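GlcNAc Inducible Gene 2, GIG2 (Candida albicans, PDB 6AKZ) binds an iron(III) ion and is probably a DUF1479-family oxygenase of the cupin clan, encoded by a GlcNAc-inducible gene. Local coordinates at residues T375-T380 with S452-A457. Residues are numbered along the deposited sequence; the frame is centred on the assembly and turned at random.
Sequences TPLSIT and SIANQA
Leu-377 and Ile-379 show how a bending chain can rest on a helix, each meeting one residue of the segment 452-457 through methyl groups. At Leu-377 the chain turns a corner, and the side chain of this residue sets out toward the helix. The first torsion, with CG anti to the backbone N (chi1 173°), puts CG beside the carbonyl carbon, and of the two branches CD1 is the one that meets CB of Ala-454, at 4.1 Å. Ile-382 of the following helix touches both residues, and Ile-450 and Arg-451, about one turn before Ala-454, extend the contact of Leu-377 along the same helix. In the fold, the segment 375-380 lies in the loop between strand 367-371 of the main sheet of this cupin-clan protein and helix 382-394. Helix 445-460, which holds the second segment, packs against this connection from the C-terminal part of the chain, well away from the iron site. Two residues beyond the corner, Ile-379 reaches the helix differently: its side chain starts off alongside the helix, and only its end comes nearer, where CD1 lies 4.1 Å from CG2 of Ile-453. The two isoleucines run at a slant to one another, touching through the end of one and the beta-branch methyl of the other. Both also lean on Tyr-468 of helix 466-474, while Phe-463 lies against Ile-379.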
loop_
_atom_site.group_PDB
_atom_site.type_symbol
_atom_site.label_atom_id
_atom_site.label_comp_id
_atom_site.label_asym_id
_atom_site.label_seq_id
_atom_site.Cartn_x
_atom_site.Cartn_y
_atom_site.Cartn_z
ATOM N N THR A 375 4.879 -5.062 5.018
ATOM C CA THR A 375 4.406 -4.585 6.288
ATOM C C THR A 375 5.632 -4.673 7.237
ATOM O O THR A 375 5.959 -5.715 7.794
ATOM C CB THR A 375 3.299 -5.518 6.786
ATOM O OG1 THR A 375 2.246 -5.574 5.813
ATOM C CG2 THR A 375 2.767 -5.050 8.116
ATOM N N PRO A 376 6.357 -3.569 7.410
ATOM C CA PRO A 376 7.532 -3.637 8.282
ATOM C C PRO A 376 7.173 -3.730 9.756
ATOM O O PRO A 376 6.117 -3.227 10.186
ATOM C CB PRO A 376 8.258 -2.289 7.977
ATOM C CG PRO A 376 7.068 -1.341 7.639
ATOM C CD PRO A 376 6.101 -2.229 6.852
ATOM N N LEU A 377 8.078 -4.365 10.487
ATOM C CA LEU A 377 8.007 -4.350 11.915
ATOM C C LEU A 377 8.126 -2.898 12.373
ATOM O O LEU A 377 9.137 -2.245 12.163
ATOM C CB LEU A 377 9.054 -5.257 12.576
ATOM C CG LEU A 377 9.124 -5.150 14.133
ATOM C CD1 LEU A 377 7.818 -5.656 14.714
ATOM C CD2 LEU A 377 10.284 -6.076 14.547
ATOM N N SER A 378 7.071 -2.391 12.898
ATOM C CA SER A 378 7.006 -0.942 13.264
ATOM C C SER A 378 5.981 -0.697 14.266
ATOM O O SER A 378 5.076 -1.521 14.513
ATOM C CB SER A 378 6.781 -0.039 11.993
ATOM O OG SER A 378 5.437 -0.150 11.574
ATOM N N ILE A 379 6.071 0.443 14.907
ATOM C CA ILE A 379 5.169 0.700 16.082
ATOM C C ILE A 379 3.661 0.607 15.783
ATOM O O ILE A 379 2.890 0.043 16.597
ATOM C CB ILE A 379 5.572 1.984 16.803
ATOM C CG1 ILE A 379 4.977 2.040 18.190
ATOM C CG2 ILE A 379 5.227 3.247 16.051
ATOM C CD1 ILE A 379 5.581 1.007 19.114
ATOM N N THR A 380 3.239 1.030 14.598
ATOM C CA THR A 380 1.783 0.986 14.250
ATOM C C THR A 380 1.392 -0.407 13.715
ATOM O O THR A 380 0.256 -0.550 13.325
ATOM C CB THR A 380 1.338 2.109 13.292
ATOM O OG1 THR A 380 2.009 1.991 12.014
ATOM C CG2 THR A 380 1.640 3.520 13.863
ATOM N N SER A 452 12.218 -5.219 20.800
ATOM C CA SER A 452 11.892 -5.402 22.196
ATOM C C SER A 452 10.421 -5.152 22.494
ATOM O O SER A 452 9.775 -5.927 23.250
ATOM C CB SER A 452 12.782 -4.532 23.086
ATOM O OG SER A 452 12.350 -4.670 24.459
ATOM N N ILE A 453 9.890 -4.071 21.941
ATOM C CA ILE A 453 8.484 -3.711 22.176
ATOM C C ILE A 453 7.564 -4.837 21.631
ATOM O O ILE A 453 6.609 -5.278 22.326
ATOM C CB ILE A 453 8.199 -2.384 21.543
ATOM C CG1 ILE A 453 8.923 -1.271 22.333
ATOM C CG2 ILE A 453 6.677 -2.133 21.433
ATOM C CD1 ILE A 453 9.043 0.041 21.560
ATOM N N ALA A 454 7.880 -5.361 20.444
ATOM C CA ALA A 454 7.118 -6.509 19.947
ATOM C C ALA A 454 7.163 -7.731 20.862
ATOM O O ALA A 454 6.126 -8.338 21.164
ATOM C CB ALA A 454 7.556 -6.923 18.554
ATOM N N ASN A 455 8.345 -8.069 21.297
ATOM C CA ASN A 455 8.512 -9.143 22.238
ATOM C C ASN A 455 7.730 -8.956 23.522
ATOM O O ASN A 455 7.100 -9.935 23.990
ATOM C CB ASN A 455 9.978 -9.333 22.510
ATOM C CG ASN A 455 10.726 -9.953 21.340
ATOM O OD1 ASN A 455 10.167 -10.398 20.315
ATOM N ND2 ASN A 455 11.998 -10.013 21.498
ATOM N N GLN A 456 7.714 -7.753 24.067
ATOM C CA GLN A 456 6.884 -7.432 25.204
ATOM C C GLN A 456 5.376 -7.620 24.948
ATOM O O GLN A 456 4.650 -8.139 25.800
ATOM C CB GLN A 456 7.117 -6.018 25.671
ATOM C CG GLN A 456 8.517 -5.640 26.185
ATOM C CD GLN A 456 8.683 -4.132 26.259
ATOM O OE1 GLN A 456 7.830 -3.444 26.772
ATOM N NE2 GLN A 456 9.756 -3.584 25.668
ATOM N N ALA A 457 4.896 -7.120 23.809
ATOM C CA ALA A 457 3.569 -7.382 23.383
ATOM C C ALA A 457 3.273 -8.851 23.165
ATOM O O ALA A 457 2.223 -9.310 23.593
ATOM C CB ALA A 457 3.215 -6.552 22.167
#